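Local coordinates for succinoglycan biosynthesis protein (Bacillus cereus ATCC 14579, PDB 2QGM) that is of unknown function but belongs to the erythromycin esterase family and may take part in exopolysaccharide biosynthesis, at residues N273-P276 with S277-L281; E283-L286 with A287-A290. One frame throughout, in Å; residues are numbered along the deposited sequence.

Interaction 1. Residues N273-P276 with S277-L281; sequences NDYP and SIIKL
Ser277 turns its hydroxyl back on Asp274, three residues earlier, and donates a hydrogen bond from OG to Asp274 OD1 at 2.9 Å. OD1 receives it on the syn side, the side that faces its sister oxygen. That oxygen, OD2, also touches the serine methylene, 3.2 Å from Ser277 CB, and is buried with no polar partner in the model. With CG held between the backbone N and the carbonyl carbon (chi1 63°), Asp274 brings its carboxylate round to the serine. All this happens where a loop runs into the first turn of helix 276-297. Pro276 opens that helix, a position where the N-H a proline lacks is not needed for the helical pattern, and its carbonyl O takes Lys280 N at 3.0 Å. One residue earlier, Tyr275 O accepts Ile279 N at 3.0 Å in a nearly straight bond (N-H...O 170°), with a weak second hydrogen bond from Ile278 N. Ile279 also packs on Tyr275 through its side chain. Its CG1 rides over one face of the Tyr275 ring, 3.6 Å from the centroid in a CH-pi contact, while the terminal CD1 reaches CZ at 3.4 Å. At the far end of that ring, Tyr275 OH hydrogen-bonds the carbonyl of Leu319, and Ile279 also touches Tyr320.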
loop_
_atom_site.group_PDB
_atom_site.type_symbol
_atom_site.label_atom_id
_atom_site.label_comp_id
_atom_site.label_asym_id
_atom_site.label_seq_id
_atom_site.Cartn_x
_atom_site.Cartn_y
_atom_site.Cartn_z
ATOM N N ASN A 273 19.508 1.778 -16.073
ATOM C CA ASN A 273 19.039 0.954 -17.178
ATOM C C ASN A 273 18.925 -0.518 -16.769
ATOM O O ASN A 273 18.576 -1.370 -17.587
ATOM C CB ASN A 273 19.976 1.116 -18.381
ATOM C CG ASN A 273 19.328 0.692 -19.688
ATOM O OD1 ASN A 273 19.236 -0.497 -19.995
ATOM N ND2 ASN A 273 18.861 1.670 -20.461
ATOM N N ASP A 274 19.204 -0.811 -15.501
ATOM C CA ASP A 274 19.112 -2.184 -15.007
ATOM C C ASP A 274 17.758 -2.426 -14.346
ATOM O O ASP A 274 16.800 -1.715 -14.629
ATOM C CB ASP A 274 20.255 -2.481 -14.024
ATOM C CG ASP A 274 20.200 -1.618 -12.786
ATOM O OD1 ASP A 274 20.963 -1.897 -11.841
ATOM O OD2 ASP A 274 19.398 -0.653 -12.756
ATOM N N TYR A 275 17.674 -3.422 -13.466
ATOM C CA TYR A 275 16.409 -3.731 -12.796
ATOM C C TYR A 275 16.448 -3.573 -11.275
ATOM O O TYR A 275 15.589 -2.911 -10.689
ATOM C CB TYR A 275 15.963 -5.150 -13.140
ATOM C CG TYR A 275 14.629 -5.539 -12.537
ATOM C CD1 TYR A 275 13.432 -5.130 -13.116
ATOM C CD2 TYR A 275 14.567 -6.323 -11.385
ATOM C CE1 TYR A 275 12.202 -5.495 -12.568
ATOM C CE2 TYR A 275 13.346 -6.693 -10.828
ATOM C CZ TYR A 275 12.165 -6.275 -11.426
ATOM O OH TYR A 275 10.953 -6.643 -10.878
ATOM N N PRO A 276 17.443 -4.182 -10.611
ATOM C CA PRO A 276 17.547 -4.079 -9.153
ATOM C C PRO A 276 17.658 -2.650 -8.615
ATOM O O PRO A 276 17.067 -2.324 -7.586
ATOM C CB PRO A 276 18.777 -4.938 -8.834
ATOM C CG PRO A 276 19.612 -4.783 -10.051
ATOM C CD PRO A 276 18.593 -4.917 -11.160
ATOM N N SER A 277 18.402 -1.799 -9.315
ATOM C CA SER A 277 18.568 -0.412 -8.883
ATOM C C SER A 277 17.275 0.393 -9.014
ATOM O O SER A 277 17.001 1.271 -8.198
ATOM C CB SER A 277 19.683 0.272 -9.681
ATOM O OG SER A 277 20.943 -0.317 -9.400
ATOM N N ILE A 278 16.481 0.102 -10.036
ATOM C CA ILE A 278 15.229 0.826 -10.217
ATOM C C ILE A 278 14.235 0.391 -9.152
ATOM O O ILE A 278 13.559 1.223 -8.538
ATOM C CB ILE A 278 14.640 0.578 -11.611
ATOM C CG1 ILE A 278 15.669 0.981 -12.667
ATOM C CG2 ILE A 278 13.366 1.388 -11.799
ATOM C CD1 ILE A 278 15.183 0.813 -14.083
ATOM N N ILE A 279 14.153 -0.917 -8.930
ATOM C CA ILE A 279 13.249 -1.461 -7.922
ATOM C C ILE A 279 13.591 -0.880 -6.562
ATOM O O ILE A 279 12.707 -0.522 -5.791
ATOM C CB ILE A 279 13.366 -2.993 -7.825
ATOM C CG1 ILE A 279 13.005 -3.629 -9.168
ATOM C CG2 ILE A 279 12.459 -3.520 -6.717
ATOM C CD1 ILE A 279 11.555 -3.429 -9.579
ATOM N N LYS A 280 14.881 -0.790 -6.260
ATOM C CA LYS A 280 15.290 -0.245 -4.974
ATOM C C LYS A 280 14.845 1.213 -4.835
ATOM O O LYS A 280 14.336 1.608 -3.796
ATOM C CB LYS A 280 16.805 -0.343 -4.807
ATOM C CG LYS A 280 17.290 0.127 -3.446
ATOM C CD LYS A 280 18.807 0.186 -3.401
ATOM C CE LYS A 280 19.297 0.429 -1.988
ATOM N NZ LYS A 280 18.956 -0.715 -1.096
ATOM N N LEU A 281 15.037 2.009 -5.881
ATOM C CA LEU A 281 14.624 3.408 -5.825
ATOM C C LEU A 281 13.108 3.501 -5.699
ATOM O O LEU A 281 12.585 4.298 -4.920
ATOM C CB LEU A 281 15.105 4.168 -7.065
ATOM C CG LEU A 281 16.605 4.491 -7.121
ATOM C CD1 LEU A 281 16.967 4.956 -8.518
ATOM C CD2 LEU A 281 16.971 5.557 -6.087
#

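Interaction 2. Residues E283-L286 with A287-A290; sequences EQYL and ADHA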
loop_
_atom_site.group_PDB
_atom_site.type_symbol
_atom_site.label_atom_id
_atom_site.label_comp_id
_atom_site.label_asym_id
_atom_site.label_seq_id
_atom_site.Cartn_x
_atom_site.Cartn_y
_atom_site.Cartn_z
ATOM N N GLU A 283 10.987 1.433 -4.301
ATOM C CA GLU A 283 10.564 1.111 -2.932
ATOM C C GLU A 283 10.982 2.214 -1.960
ATOM O O GLU A 283 10.256 2.547 -1.018
ATOM C CB GLU A 283 11.144 -0.243 -2.502
ATOM C CG GLU A 283 10.689 -1.423 -3.364
ATOM C CD GLU A 283 9.170 -1.541 -3.474
ATOM O OE1 GLU A 283 8.497 -1.780 -2.446
ATOM O OE2 GLU A 283 8.651 -1.397 -4.597
ATOM N N GLN A 284 12.157 2.779 -2.204
ATOM C CA GLN A 284 12.686 3.860 -1.393
ATOM C C GLN A 284 11.671 5.017 -1.415
ATOM O O GLN A 284 11.296 5.548 -0.369
ATOM C CB GLN A 284 14.020 4.299 -1.994
ATOM C CG GLN A 284 14.937 5.124 -1.126
ATOM C CD GLN A 284 16.330 5.168 -1.731
ATOM O OE1 GLN A 284 16.935 4.120 -1.980
ATOM N NE2 GLN A 284 16.842 6.372 -1.978
ATOM N N TYR A 285 11.214 5.378 -2.609
ATOM C CA TYR A 285 10.264 6.465 -2.765
ATOM C C TYR A 285 8.888 6.172 -2.178
ATOM O O TYR A 285 8.211 7.084 -1.698
ATOM C CB TYR A 285 10.162 6.862 -4.242
ATOM C CG TYR A 285 11.482 7.376 -4.782
ATOM C CD1 TYR A 285 12.404 7.990 -3.935
ATOM C CD2 TYR A 285 11.800 7.275 -6.133
ATOM C CE1 TYR A 285 13.615 8.492 -4.421
ATOM C CE2 TYR A 285 13.007 7.773 -6.631
ATOM C CZ TYR A 285 13.908 8.382 -5.768
ATOM O OH TYR A 285 15.098 8.894 -6.248
ATOM N N LEU A 286 8.457 4.914 -2.201
ATOM C CA LEU A 286 7.166 4.603 -1.594
ATOM C C LEU A 286 7.274 4.972 -0.118
ATOM O O LEU A 286 6.390 5.627 0.439
ATOM C CB LEU A 286 6.842 3.115 -1.707
ATOM C CG LEU A 286 6.433 2.594 -3.083
ATOM C CD1 LEU A 286 6.132 1.099 -2.973
ATOM C CD2 LEU A 286 5.192 3.349 -3.587
ATOM N N ALA A 287 8.370 4.539 0.504
ATOM C CA ALA A 287 8.626 4.815 1.910
ATOM C C ALA A 287 8.743 6.307 2.169
ATOM O O ALA A 287 8.182 6.819 3.141
ATOM C CB ALA A 287 9.894 4.103 2.364
ATOM N N ASP A 288 9.476 7.008 1.307
ATOM C CA ASP A 288 9.644 8.447 1.470
ATOM C C ASP A 288 8.286 9.139 1.466
ATOM O O ASP A 288 8.011 9.993 2.305
ATOM C CB ASP A 288 10.495 9.034 0.339
ATOM C CG ASP A 288 11.955 8.628 0.421
ATOM O OD1 ASP A 288 12.415 8.192 1.504
ATOM O OD2 ASP A 288 12.642 8.760 -0.610
ATOM N N HIS A 289 7.435 8.773 0.518
ATOM C CA HIS A 289 6.123 9.398 0.449
ATOM C C HIS A 289 5.286 9.132 1.695
ATOM O O HIS A 289 4.604 10.032 2.187
ATOM C CB HIS A 289 5.387 8.946 -0.810
ATOM C CG HIS A 289 5.835 9.666 -2.046
ATOM N ND1 HIS A 289 5.658 9.154 -3.314
ATOM C CD2 HIS A 289 6.439 10.868 -2.207
ATOM C CE1 HIS A 289 6.133 10.008 -4.202
ATOM N NE2 HIS A 289 6.613 11.057 -3.558
ATOM N N ALA A 290 5.350 7.913 2.218
ATOM C CA ALA A 290 4.589 7.579 3.420
ATOM C C ALA A 290 5.039 8.442 4.601
ATOM O O ALA A 290 4.212 8.962 5.358
ATOM C CB ALA A 290 4.763 6.118 3.748
HETATM O O HOH W 1 15.264 8.227 -1.053
#
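In the middle of helix 276-297, at a buried stretch packed between helices 253-269 and 324-332, Gln284 and Asp288 stand one turn apart and share a bridging water. Gln284 NE2 gives a hydrogen to this water at 2.6 Å, and the water passes one on to Asp288 OD2 at 2.7 Å. Both chi1 (-163°) and chi2 (166°) of Gln284 are near anti, and the extended chain places NE2 at the water. The same OD2 lies at the edge of the Tyr285 ring, in its plane and 3.4 Å from CD1; ring and carboxylate planes are turned 48° apart. Beneath the side chains runs the regular i to i+4 ladder. Asp288 N bonds Gln284 O at 2.9 Å, and His289 N bonds Tyr285 O at 2.9 Å, while Ala287 and Ala290 continue the series on Glu283 and Leu286. The His289 ring leans obliquely near Tyr285 O, its CG 3.5 Å from that oxygen, and its ND1 bonds the carbonyl of Leu170 in strand 166-171. Asp288 OD1 forms a salt bridge with Arg331. Each carboxylate oxygen thus has its own partner, one a guanidinium and the other a water, which together probably hold the rotation of the group and offset its charge beside Gln284 O, an acceptor only 3.2 Å from Asp288 CG.

Overall arrangement
Both interactions lie on helix 276-297, in series along the chain and with centres about 14 Å apart. Residues 273-281 form its surface end, about 19 Å from the centre of the chain; residues 283-290 lie deeper, about 10 Å from it. The surroundings differ accordingly: interaction 1 joins loop and first turn near the surface, whereas interaction 2 is largely buried against neighbouring helices and strand 166-171 of the main mixed sheet. Apart from adjoining in sequence, they do not touch each other, yet both meet the segment leading into helix 324-332, since Ile279 and Glu283 each pack on Tyr320. Glu283 also hydrogen-bonds His309 and Ala324.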